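Local coordinates for protein dihydropteridine reductase (Dictyostelium discoideum, PDB 3ORF) that reduces quinonoid dihydropteridine to tetrahydropteridine with NADH or NADPH, as a homodimeric short-chain dehydrogenase/reductase with a Rossmann fold, at residues A[188-198]-A[209-217]; A[91-99]-A[115-126]. All coordinates share one frame; numbering follows the deposited sequence.

Contact 1: residues A[188-198]-A[209-217]; sequences ILPVTLDTPTN and DWTPLSEVA. With NAD (nicotinamide-adenine-dinucleotide), chain E.
T192 and D194 pair with T211 through two backbone hydrogen bonds on either side of L193, a single beta bridge that ties the loop after strand 184-190 to the segment leading into helix 213-225. T211 N gives a nearly straight bond to T192 O (2.8 Å, 168°), while D194 N reaches T211 O at 2.9 Å. T192 N donates to a water that also meets T211 OG1, and the same hydroxyl is bonded to T241. Another water donates to D194 O and accepts from L213 N, bridging the segments at the first residue of helix 213-225. The carbonyl of L193 is taken by the side-chain amide of N198, whose ND2 lies 2.8 Å from L193 O with the acceptor in the amide plane. N198 N in turn donates to T195 OG1 (3.0 Å), the N-cap of helix 196-201. D194 OD2 forms a salt bridge with R199, while OD1 lies at the edge of the W210 ring.

The indole of W210 covers this turn. The chi1 of T192, -35°, places OG1 beside the backbone N and swings CG2 to the far side from it, over the five-membered ring, 3.7 Å from its centroid. CB of N198 lies over the six-membered ring; both are CH-pi contacts. Farther along, L193 CD1 meets L213 CD2, and L193 CD2 touches V216 CG2 at 3.8 Å. The loop also lines the nicotinamide site of NAD: L193 N and N198 ND2 lie close to the carboxamide N7N, and P190 packs against the nicotinamide ring.

Strand 184-190 runs between strands 138-143 and 236-242; F239 of the latter packs on P190, L193 and V216, while L213 and V216 rest helix 213-225 on E37 and L34 of helix 33-44.

Contact 2: residues A[91-99]-A[115-126]; sequences FVCAAGGWS and MIDMNLYSAFAS. With NAD (nicotinamide-adenine-dinucleotide), chain E.
N119 grips G97 with both ends of its amide: ND2 donates to G97 O (3.1 Å, 151°), with G97 O almost in the plane of the N119 amide, and OD1 accepts from G97 N, though OD1 is less surely placed. A CA-H...O contact runs from G96 CA to M118 O at 3.3 Å. Along the helix, S122 OG donates to M118 O and S126 OG to S122 O; S126 OG also meets the edge of the F91 ring at CZ.

Sulfur and apolar contacts fill the rest. M115, bent at chi2 and chi3, brings SD to S99 N (3.4 Å) and CE to S99 CB, and M118 SD lies 3.7 Å from G97 CA. A95 CB meets S122 CB.

Strand 91-93 and the loop after it pack on helix 115-126 of the Rossmann-type SDR fold and line the NAD pocket, A95 and S122 packing on the adenine. Replacing the N119 side chain with that of alanine is likely to leave G97 N and O without their side-chain partners. The chemistry implies that one buried amide fixes the G96-G97 segment, beside which main-chain A95 O accepts from NAD O3D (2.8 Å) and D117 O from N6A.

In the fold
Both contacts join a loop leaving a parallel strand of the central sheet to a later segment, and both touch NAD, yet their centres are about 17 Å apart and they do not meet. Contact 2 is buried, close to the centre of the chain, and sets strand 91-93 almost antiparallel to helix 115-126, which also packs on the second subunit. Contact 1 lies farther out, is partly buried and touches no other chain. It is held by a backbone bridge, waters and an indole, and it serves the nicotinamide end; contact 2 relies on glycines, one asparagine and methionine sulfur, beside the adenine and both riboses.

Contact 1: residues A[188-198]-A[209-217]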
loop_
_atom_site.group_PDB
_atom_site.type_symbol
_atom_site.label_atom_id
_atom_site.label_comp_id
_atom_site.label_asym_id
_atom_site.label_seq_id
_atom_site.Cartn_x
_atom_site.Cartn_y
_atom_site.Cartn_z
ATOM N N ILE A 188 -13.225 6.481 -6.330
ATOM C CA ILE A 188 -14.579 5.896 -6.379
ATOM C C ILE A 188 -14.425 4.528 -5.808
ATOM O O ILE A 188 -13.446 3.825 -6.124
ATOM C CB ILE A 188 -15.187 5.844 -7.806
ATOM C CG1 ILE A 188 -14.245 5.152 -8.766
ATOM C CG2 ILE A 188 -15.597 7.261 -8.265
ATOM C CD1 ILE A 188 -14.739 5.153 -10.189
ATOM N N LEU A 189 -15.330 4.183 -4.879
ATOM C CA LEU A 189 -15.151 3.027 -4.015
ATOM C C LEU A 189 -16.445 2.212 -4.140
ATOM O O LEU A 189 -17.361 2.368 -3.359
ATOM C CB LEU A 189 -14.912 3.424 -2.519
ATOM C CG LEU A 189 -13.506 3.609 -1.912
ATOM C CD1 LEU A 189 -12.799 4.742 -2.645
ATOM C CD2 LEU A 189 -13.684 3.939 -0.437
ATOM N N PRO A 190 -16.485 1.311 -5.111
ATOM C CA PRO A 190 -17.696 0.482 -5.273
ATOM C C PRO A 190 -17.835 -0.600 -4.183
ATOM O O PRO A 190 -16.804 -1.137 -3.712
ATOM C CB PRO A 190 -17.519 -0.164 -6.666
ATOM C CG PRO A 190 -16.001 -0.009 -7.024
ATOM C CD PRO A 190 -15.366 0.962 -6.001
ATOM N N VAL A 191 -19.080 -0.805 -3.706
ATOM C CA VAL A 191 -19.446 -2.010 -2.958
ATOM C C VAL A 191 -19.430 -3.210 -3.952
ATOM O O VAL A 191 -18.630 -4.131 -3.808
ATOM C CB VAL A 191 -20.784 -1.790 -2.248
ATOM C CG1 VAL A 191 -21.248 -3.061 -1.467
ATOM C CG2 VAL A 191 -20.591 -0.624 -1.283
ATOM N N THR A 192 -20.222 -3.124 -5.019
ATOM C CA THR A 192 -20.186 -4.134 -6.078
ATOM C C THR A 192 -20.636 -3.570 -7.410
ATOM O O THR A 192 -21.816 -3.149 -7.586
ATOM C CB THR A 192 -21.149 -5.356 -5.789
ATOM O OG1 THR A 192 -21.179 -5.639 -4.387
ATOM C CG2 THR A 192 -20.682 -6.594 -6.577
ATOM N N LEU A 193 -19.677 -3.535 -8.312
ATOM C CA LEU A 193 -19.869 -3.311 -9.754
ATOM C C LEU A 193 -20.401 -4.551 -10.482
ATOM O O LEU A 193 -20.108 -5.706 -10.124
ATOM C CB LEU A 193 -18.507 -2.987 -10.445
ATOM C CG LEU A 193 -17.839 -1.677 -10.112
ATOM C CD1 LEU A 193 -16.741 -1.353 -11.151
ATOM C CD2 LEU A 193 -18.961 -0.580 -10.155
ATOM N N ASP A 194 -21.128 -4.306 -11.550
ATOM C CA ASP A 194 -21.603 -5.390 -12.395
ATOM C C ASP A 194 -20.593 -5.568 -13.510
ATOM O O ASP A 194 -20.661 -4.873 -14.528
ATOM C CB ASP A 194 -22.974 -5.091 -12.987
ATOM C CG ASP A 194 -23.582 -6.299 -13.710
ATOM O OD1 ASP A 194 -22.891 -7.300 -13.940
ATOM O OD2 ASP A 194 -24.739 -6.249 -14.118
ATOM N N THR A 195 -19.655 -6.473 -13.273
ATOM C CA THR A 195 -18.503 -6.742 -14.143
ATOM C C THR A 195 -18.439 -8.274 -14.321
ATOM O O THR A 195 -18.901 -9.015 -13.456
ATOM C CB THR A 195 -17.160 -6.397 -13.437
ATOM O OG1 THR A 195 -17.080 -7.145 -12.206
ATOM C CG2 THR A 195 -17.018 -4.855 -13.096
ATOM N N PRO A 196 -17.843 -8.756 -15.432
ATOM C CA PRO A 196 -17.602 -10.232 -15.602
ATOM C C PRO A 196 -16.859 -10.833 -14.348
ATOM O O PRO A 196 -17.138 -11.938 -13.931
ATOM C CB PRO A 196 -16.688 -10.315 -16.850
ATOM C CG PRO A 196 -16.945 -9.014 -17.647
ATOM C CD PRO A 196 -17.326 -7.948 -16.571
ATOM N N THR A 197 -15.990 -10.080 -13.704
ATOM C CA THR A 197 -15.343 -10.604 -12.531
ATOM C C THR A 197 -16.365 -10.918 -11.441
ATOM O O THR A 197 -16.321 -12.026 -10.827
ATOM C CB THR A 197 -14.132 -9.741 -12.095
ATOM O OG1 THR A 197 -13.217 -9.730 -13.202
ATOM C CG2 THR A 197 -13.380 -10.348 -10.849
ATOM N N ASN A 198 -17.285 -9.994 -11.176
ATOM C CA ASN A 198 -18.244 -10.303 -10.149
ATOM C C ASN A 198 -19.244 -11.332 -10.572
ATOM O O ASN A 198 -19.650 -12.129 -9.758
ATOM C CB ASN A 198 -18.889 -9.077 -9.504
ATOM C CG ASN A 198 -17.898 -8.276 -8.653
ATOM O OD1 ASN A 198 -16.990 -8.855 -8.014
ATOM N ND2 ASN A 198 -18.027 -6.942 -8.667
ATOM N N ASP A 209 -28.704 -5.535 -7.185
ATOM C CA ASP A 209 -27.946 -4.850 -6.141
ATOM C C ASP A 209 -26.510 -4.565 -6.608
ATOM O O ASP A 209 -25.600 -4.359 -5.768
ATOM C CB ASP A 209 -27.836 -5.699 -4.871
ATOM C CG ASP A 209 -29.166 -5.837 -4.077
ATOM O OD1 ASP A 209 -30.220 -5.232 -4.423
ATOM O OD2 ASP A 209 -29.116 -6.619 -3.079
ATOM N N TRP A 210 -26.275 -4.601 -7.930
ATOM C CA TRP A 210 -24.915 -4.321 -8.473
ATOM C C TRP A 210 -24.953 -3.041 -9.316
ATOM O O TRP A 210 -25.931 -2.834 -10.083
ATOM C CB TRP A 210 -24.484 -5.490 -9.351
ATOM C CG TRP A 210 -24.190 -6.735 -8.550
ATOM C CD1 TRP A 210 -24.450 -6.947 -7.216
ATOM C CD2 TRP A 210 -23.560 -7.912 -9.025
ATOM N NE1 TRP A 210 -23.976 -8.174 -6.837
ATOM C CE2 TRP A 210 -23.411 -8.783 -7.925
ATOM C CE3 TRP A 210 -23.053 -8.302 -10.269
ATOM C CZ2 TRP A 210 -22.820 -10.027 -8.041
ATOM C CZ3 TRP A 210 -22.475 -9.547 -10.381
ATOM C CH2 TRP A 210 -22.347 -10.385 -9.268
ATOM N N THR A 211 -23.907 -2.193 -9.206
ATOM C CA THR A 211 -23.943 -0.970 -9.968
ATOM C C THR A 211 -23.623 -1.227 -11.459
ATOM O O THR A 211 -22.616 -1.790 -11.783
ATOM C CB THR A 211 -22.983 0.104 -9.412
ATOM O OG1 THR A 211 -23.084 0.168 -7.973
ATOM C CG2 THR A 211 -23.342 1.470 -9.998
ATOM N N PRO A 212 -24.515 -0.805 -12.366
ATOM C CA PRO A 212 -24.188 -0.861 -13.801
ATOM C C PRO A 212 -23.005 0.051 -14.137
ATOM O O PRO A 212 -22.950 1.181 -13.648
ATOM C CB PRO A 212 -25.456 -0.325 -14.464
ATOM C CG PRO A 212 -26.569 -0.678 -13.429
ATOM C CD PRO A 212 -25.867 -0.282 -12.140
ATOM N N LEU A 213 -22.084 -0.435 -14.971
ATOM C CA LEU A 213 -20.873 0.317 -15.278
ATOM C C LEU A 213 -21.233 1.706 -15.896
ATOM O O LEU A 213 -20.545 2.721 -15.643
ATOM C CB LEU A 213 -19.992 -0.531 -16.203
ATOM C CG LEU A 213 -19.537 -1.855 -15.589
ATOM C CD1 LEU A 213 -18.817 -2.654 -16.636
ATOM C CD2 LEU A 213 -18.648 -1.653 -14.428
ATOM N N SER A 214 -22.359 1.763 -16.641
ATOM C CA SER A 214 -22.767 2.983 -17.309
ATOM C C SER A 214 -23.154 3.985 -16.252
ATOM O O SER A 214 -23.092 5.145 -16.520
ATOM C CB SER A 214 -23.945 2.742 -18.294
ATOM O OG SER A 214 -25.148 2.448 -17.591
ATOM N N GLU A 215 -23.526 3.567 -15.034
ATOM C CA GLU A 215 -23.813 4.591 -14.008
ATOM C C GLU A 215 -22.515 5.114 -13.470
ATOM O O GLU A 215 -22.410 6.260 -13.133
ATOM C CB GLU A 215 -24.699 4.109 -12.854
ATOM C CG GLU A 215 -26.005 3.567 -13.297
ATOM C CD GLU A 215 -27.034 3.418 -12.152
ATOM O OE1 GLU A 215 -26.866 4.030 -11.087
ATOM O OE2 GLU A 215 -28.043 2.717 -12.343
ATOM N N VAL A 216 -21.509 4.274 -13.373
ATOM C CA VAL A 216 -20.220 4.851 -13.030
ATOM C C VAL A 216 -19.733 5.912 -14.052
ATOM O O VAL A 216 -19.352 7.028 -13.702
ATOM C CB VAL A 216 -19.190 3.706 -12.751
ATOM C CG1 VAL A 216 -17.862 4.346 -12.356
ATOM C CG2 VAL A 216 -19.797 2.830 -11.646
ATOM N N ALA A 217 -19.770 5.558 -15.330
ATOM C CA ALA A 217 -19.472 6.506 -16.413
ATOM C C ALA A 217 -20.243 7.809 -16.342
ATOM O O ALA A 217 -19.655 8.892 -16.524
ATOM C CB ALA A 217 -19.697 5.871 -17.793
HETATM P PA NAD E . -10.980 -5.898 -15.482
HETATM O O1A NAD E . -10.098 -7.025 -15.082
HETATM O O2A NAD E . -11.948 -6.045 -16.604
HETATM O O5B NAD E . -9.983 -4.707 -16.016
HETATM C C5B NAD E . -8.849 -4.200 -15.412
HETATM C C4B NAD E . -7.968 -3.663 -16.554
HETATM O O4B NAD E . -6.753 -3.164 -15.922
HETATM C C3B NAD E . -7.511 -4.843 -17.453
HETATM O O3B NAD E . -7.516 -4.412 -18.794
HETATM C C2B NAD E . -6.041 -5.019 -17.132
HETATM O O2B NAD E . -5.293 -5.408 -18.296
HETATM C C1B NAD E . -5.657 -3.579 -16.733
HETATM N N9A NAD E . -4.488 -3.470 -15.818
HETATM C C8A NAD E . -4.226 -4.314 -14.785
HETATM N N7A NAD E . -3.128 -3.848 -14.170
HETATM C C5A NAD E . -2.668 -2.738 -14.826
HETATM C C6A NAD E . -1.570 -1.837 -14.656
HETATM N N6A NAD E . -0.629 -2.040 -13.701
HETATM N N1A NAD E . -1.432 -0.778 -15.506
HETATM C C2A NAD E . -2.300 -0.604 -16.494
HETATM N N3A NAD E . -3.344 -1.440 -16.672
HETATM C C4A NAD E . -3.541 -2.519 -15.883
HETATM O O3 NAD E . -11.631 -5.398 -14.138
HETATM P PN NAD E . -12.885 -4.543 -13.902
HETATM O O1N NAD E . -13.925 -5.554 -13.527
HETATM O O2N NAD E . -13.093 -3.468 -14.959
HETATM O O5D NAD E . -12.556 -3.729 -12.537
HETATM C C5D NAD E . -12.095 -2.372 -12.536
HETATM C C4D NAD E . -11.662 -1.953 -11.117
HETATM O O4D NAD E . -12.656 -2.392 -10.152
HETATM C C3D NAD E . -10.334 -2.520 -10.602
HETATM O O3D NAD E . -9.556 -1.365 -10.124
HETATM C C2D NAD E . -10.725 -3.412 -9.415
HETATM O O2D NAD E . -9.627 -3.378 -8.489
HETATM C C1D NAD E . -11.902 -2.548 -8.910
HETATM N N1N NAD E . -12.881 -2.749 -7.746
HETATM C C2N NAD E . -14.085 -3.581 -7.794
HETATM C C3N NAD E . -14.906 -3.639 -6.614
HETATM C C7N NAD E . -16.220 -4.462 -6.513
HETATM O O7N NAD E . -16.442 -5.145 -5.495
HETATM N N7N NAD E . -17.068 -4.297 -7.550
HETATM C C4N NAD E . -14.564 -2.887 -5.464
HETATM C C5N NAD E . -13.425 -2.072 -5.451
HETATM C C6N NAD E . -12.607 -2.011 -6.568
HETATM O O HOH W 1 -21.482 -0.482 -6.142
HETATM O O HOH W 2 -23.638 -2.249 -5.155
HETATM O O HOH W 3 -23.530 -5.658 -3.341
HETATM O O HOH W 4 -22.877 -3.153 -16.211
#

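Contact 2: residues A[91-99]-A[115-126]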
loop_
_atom_site.group_PDB
_atom_site.type_symbol
_atom_site.label_atom_id
_atom_site.label_comp_id
_atom_site.label_asym_id
_atom_site.label_seq_id
_atom_site.Cartn_x
_atom_site.Cartn_y
_atom_site.Cartn_z
ATOM N N PHE A 91 -8.846 12.298 -15.990
ATOM C CA PHE A 91 -8.054 11.072 -15.972
ATOM C C PHE A 91 -8.756 10.064 -15.081
ATOM O O PHE A 91 -9.245 10.435 -13.995
ATOM C CB PHE A 91 -6.639 11.323 -15.446
ATOM C CG PHE A 91 -5.903 10.049 -15.151
ATOM C CD1 PHE A 91 -5.215 9.377 -16.166
ATOM C CD2 PHE A 91 -5.995 9.441 -13.877
ATOM C CE1 PHE A 91 -4.615 8.128 -15.925
ATOM C CE2 PHE A 91 -5.356 8.217 -13.616
ATOM C CZ PHE A 91 -4.649 7.562 -14.681
ATOM N N VAL A 92 -8.870 8.815 -15.505
ATOM C CA VAL A 92 -9.531 7.780 -14.649
ATOM C C VAL A 92 -8.672 6.554 -14.606
ATOM O O VAL A 92 -8.257 6.055 -15.650
ATOM C CB VAL A 92 -10.879 7.351 -15.219
ATOM C CG1 VAL A 92 -11.508 6.197 -14.326
ATOM C CG2 VAL A 92 -11.829 8.544 -15.285
ATOM N N CYS A 93 -8.325 6.063 -13.429
ATOM C CA CYS A 93 -7.667 4.767 -13.447
ATOM C C CYS A 93 -8.664 3.666 -13.157
ATOM O O CYS A 93 -9.294 3.594 -12.057
ATOM C CB CYS A 93 -6.519 4.717 -12.450
ATOM S SG CYS A 93 -5.769 3.072 -12.179
ATOM N N ALA A 94 -8.871 2.815 -14.154
ATOM C CA ALA A 94 -9.788 1.711 -13.954
ATOM C C ALA A 94 -9.037 0.423 -13.996
ATOM O O ALA A 94 -9.638 -0.609 -14.147
ATOM C CB ALA A 94 -10.899 1.698 -15.011
ATOM N N ALA A 95 -7.721 0.492 -13.923
ATOM C CA ALA A 95 -6.840 -0.669 -13.881
ATOM C C ALA A 95 -6.937 -1.326 -12.503
ATOM O O ALA A 95 -7.208 -0.665 -11.500
ATOM C CB ALA A 95 -5.350 -0.214 -14.147
ATOM N N GLY A 96 -6.675 -2.602 -12.434
ATOM C CA GLY A 96 -6.602 -3.252 -11.124
ATOM C C GLY A 96 -6.990 -4.725 -11.290
ATOM O O GLY A 96 -7.105 -5.224 -12.417
ATOM N N GLY A 97 -7.226 -5.399 -10.185
ATOM C CA GLY A 97 -7.540 -6.836 -10.200
ATOM C C GLY A 97 -7.932 -7.201 -8.782
ATOM O O GLY A 97 -7.588 -6.483 -7.830
ATOM N N TRP A 98 -8.590 -8.348 -8.636
ATOM C CA TRP A 98 -8.837 -8.945 -7.336
ATOM C C TRP A 98 -8.225 -10.347 -7.164
ATOM O O TRP A 98 -8.276 -11.171 -8.052
ATOM C CB TRP A 98 -10.366 -8.957 -7.033
ATOM C CG TRP A 98 -10.624 -9.470 -5.600
ATOM C CD1 TRP A 98 -10.631 -8.718 -4.464
ATOM C CD2 TRP A 98 -10.829 -10.825 -5.185
ATOM N NE1 TRP A 98 -10.876 -9.511 -3.373
ATOM C CE2 TRP A 98 -11.005 -10.810 -3.795
ATOM C CE3 TRP A 98 -10.912 -12.041 -5.860
ATOM C CZ2 TRP A 98 -11.222 -11.969 -3.053
ATOM C CZ3 TRP A 98 -11.174 -13.205 -5.130
ATOM C CH2 TRP A 98 -11.289 -13.168 -3.745
ATOM N N SER A 99 -7.663 -10.621 -6.012
ATOM C CA SER A 99 -7.228 -11.981 -5.659
ATOM C C SER A 99 -7.433 -12.104 -4.184
ATOM O O SER A 99 -7.225 -11.100 -3.491
ATOM C CB SER A 99 -5.714 -12.160 -5.869
ATOM O OG SER A 99 -5.424 -12.611 -7.179
ATOM N N MET A 115 -1.448 -8.371 -6.654
ATOM C CA MET A 115 -2.243 -7.180 -6.262
ATOM C C MET A 115 -1.307 -5.957 -6.332
ATOM O O MET A 115 -1.742 -4.888 -6.696
ATOM C CB MET A 115 -2.817 -7.336 -4.858
ATOM C CG MET A 115 -3.959 -8.477 -4.685
ATOM S SD MET A 115 -5.330 -8.128 -5.784
ATOM C CE MET A 115 -4.754 -8.970 -7.300
ATOM N N ILE A 116 -0.023 -6.128 -5.970
ATOM C CA ILE A 116 0.919 -5.031 -6.110
ATOM C C ILE A 116 0.985 -4.614 -7.583
ATOM O O ILE A 116 0.803 -3.467 -7.907
ATOM C CB ILE A 116 2.277 -5.384 -5.559
ATOM C CG1 ILE A 116 2.222 -5.327 -4.029
ATOM C CG2 ILE A 116 3.341 -4.377 -6.096
ATOM C CD1 ILE A 116 3.469 -5.838 -3.292
ATOM N N ASP A 117 1.162 -5.557 -8.484
ATOM C CA ASP A 117 1.351 -5.202 -9.897
ATOM C C ASP A 117 0.097 -4.617 -10.552
ATOM O O ASP A 117 0.164 -3.753 -11.423
ATOM C CB ASP A 117 1.783 -6.469 -10.662
ATOM C CG ASP A 117 3.278 -6.904 -10.347
ATOM O OD1 ASP A 117 4.102 -6.135 -9.796
ATOM O OD2 ASP A 117 3.608 -8.051 -10.685
ATOM N N MET A 118 -1.059 -5.182 -10.215
ATOM C CA MET A 118 -2.294 -4.752 -10.821
ATOM C C MET A 118 -2.864 -3.493 -10.155
ATOM O O MET A 118 -3.352 -2.593 -10.847
ATOM C CB MET A 118 -3.325 -5.889 -10.767
ATOM C CG MET A 118 -3.134 -6.921 -11.909
ATOM S SD MET A 118 -4.516 -8.104 -11.914
ATOM C CE MET A 118 -3.736 -9.582 -11.215
ATOM N N ASN A 119 -2.904 -3.426 -8.828
ATOM C CA ASN A 119 -3.540 -2.231 -8.212
ATOM C C ASN A 119 -2.541 -1.117 -7.805
ATOM O O ASN A 119 -2.817 0.051 -8.037
ATOM C CB ASN A 119 -4.386 -2.590 -7.028
ATOM C CG ASN A 119 -5.418 -3.690 -7.344
ATOM O OD1 ASN A 119 -6.200 -3.596 -8.284
ATOM N ND2 ASN A 119 -5.438 -4.698 -6.520
ATOM N N LEU A 120 -1.379 -1.482 -7.268
ATOM C CA LEU A 120 -0.581 -0.460 -6.594
ATOM C C LEU A 120 0.306 0.253 -7.609
ATOM O O LEU A 120 0.363 1.502 -7.656
ATOM C CB LEU A 120 0.262 -1.074 -5.422
ATOM C CG LEU A 120 1.053 -0.049 -4.610
ATOM C CD1 LEU A 120 0.282 1.258 -4.334
ATOM C CD2 LEU A 120 1.578 -0.639 -3.303
ATOM N N TYR A 121 1.002 -0.550 -8.413
ATOM C CA TYR A 121 1.781 -0.010 -9.531
ATOM C C TYR A 121 0.960 0.883 -10.449
ATOM O O TYR A 121 1.496 1.843 -10.964
ATOM C CB TYR A 121 2.511 -1.113 -10.345
ATOM C CG TYR A 121 3.899 -1.329 -9.856
ATOM C CD1 TYR A 121 4.209 -2.441 -9.095
ATOM C CD2 TYR A 121 4.937 -0.383 -10.099
ATOM C CE1 TYR A 121 5.540 -2.697 -8.626
ATOM C CE2 TYR A 121 6.284 -0.613 -9.623
ATOM C CZ TYR A 121 6.542 -1.774 -8.865
ATOM O OH TYR A 121 7.794 -2.059 -8.348
ATOM N N SER A 122 -0.317 0.574 -10.657
ATOM C CA SER A 122 -1.120 1.363 -11.560
ATOM C C SER A 122 -1.653 2.651 -10.914
ATOM O O SER A 122 -1.748 3.689 -11.594
ATOM C CB SER A 122 -2.240 0.518 -12.110
ATOM O OG SER A 122 -3.059 -0.024 -11.083
ATOM N N ALA A 123 -1.982 2.601 -9.613
ATOM C CA ALA A 123 -2.304 3.810 -8.878
ATOM C C ALA A 123 -1.086 4.758 -8.851
ATOM O O ALA A 123 -1.233 5.938 -8.923
ATOM C CB ALA A 123 -2.663 3.476 -7.508
ATOM N N PHE A 124 0.101 4.208 -8.648
ATOM C CA PHE A 124 1.292 5.016 -8.645
ATOM C C PHE A 124 1.524 5.587 -10.027
ATOM O O PHE A 124 1.783 6.790 -10.159
ATOM C CB PHE A 124 2.506 4.202 -8.166
ATOM C CG PHE A 124 2.642 4.174 -6.656
ATOM C CD1 PHE A 124 3.037 3.014 -5.998
ATOM C CD2 PHE A 124 2.372 5.348 -5.898
ATOM C CE1 PHE A 124 3.178 3.002 -4.590
ATOM C CE2 PHE A 124 2.503 5.383 -4.516
ATOM C CZ PHE A 124 2.917 4.209 -3.833
ATOM N N ALA A 125 1.397 4.758 -11.056
ATOM C CA ALA A 125 1.553 5.260 -12.455
ATOM C C ALA A 125 0.593 6.418 -12.785
ATOM O O ALA A 125 1.007 7.394 -13.381
ATOM C CB ALA A 125 1.376 4.125 -13.456
ATOM N N SER A 126 -0.679 6.297 -12.365
ATOM C CA SER A 126 -1.672 7.355 -12.491
ATOM C C SER A 126 -1.206 8.618 -11.886
ATOM O O SER A 126 -1.371 9.637 -12.501
ATOM C CB SER A 126 -2.971 6.992 -11.789
ATOM O OG SER A 126 -3.439 5.771 -12.347
HETATM P PA NAD E . -10.980 -5.898 -15.482
HETATM O O1A NAD E . -10.098 -7.025 -15.082
HETATM O O2A NAD E . -11.948 -6.045 -16.604
HETATM O O5B NAD E . -9.983 -4.707 -16.016
HETATM C C5B NAD E . -8.849 -4.200 -15.412
HETATM C C4B NAD E . -7.968 -3.663 -16.554
HETATM O O4B NAD E . -6.753 -3.164 -15.922
HETATM C C3B NAD E . -7.511 -4.843 -17.453
HETATM O O3B NAD E . -7.516 -4.412 -18.794
HETATM C C2B NAD E . -6.041 -5.019 -17.132
HETATM O O2B NAD E . -5.293 -5.408 -18.296
HETATM C C1B NAD E . -5.657 -3.579 -16.733
HETATM N N9A NAD E . -4.488 -3.470 -15.818
HETATM C C8A NAD E . -4.226 -4.314 -14.785
HETATM N N7A NAD E . -3.128 -3.848 -14.170
HETATM C C5A NAD E . -2.668 -2.738 -14.826
HETATM C C6A NAD E . -1.570 -1.837 -14.656
HETATM N N6A NAD E . -0.629 -2.040 -13.701
HETATM N N1A NAD E . -1.432 -0.778 -15.506
HETATM C C2A NAD E . -2.300 -0.604 -16.494
HETATM N N3A NAD E . -3.344 -1.440 -16.672
HETATM C C4A NAD E . -3.541 -2.519 -15.883
HETATM O O3 NAD E . -11.631 -5.398 -14.138
HETATM P PN NAD E . -12.885 -4.543 -13.902
HETATM O O1N NAD E . -13.925 -5.554 -13.527
HETATM O O2N NAD E . -13.093 -3.468 -14.959
HETATM O O5D NAD E . -12.556 -3.729 -12.537
HETATM C C5D NAD E . -12.095 -2.372 -12.536
HETATM C C4D NAD E . -11.662 -1.953 -11.117
HETATM O O4D NAD E . -12.656 -2.392 -10.152
HETATM C C3D NAD E . -10.334 -2.520 -10.602
HETATM O O3D NAD E . -9.556 -1.365 -10.124
HETATM C C2D NAD E . -10.725 -3.412 -9.415
HETATM O O2D NAD E . -9.627 -3.378 -8.489
HETATM C C1D NAD E . -11.902 -2.548 -8.910
HETATM N N1N NAD E . -12.881 -2.749 -7.746
HETATM C C2N NAD E . -14.085 -3.581 -7.794
HETATM C C3N NAD E . -14.906 -3.639 -6.614
HETATM C C7N NAD E . -16.220 -4.462 -6.513
HETATM O O7N NAD E . -16.442 -5.145 -5.495
HETATM N N7N NAD E . -17.068 -4.297 -7.550
HETATM C C4N NAD E . -14.564 -2.887 -5.464
HETATM C C5N NAD E . -13.425 -2.072 -5.451
HETATM C C6N NAD E . -12.607 -2.011 -6.568
#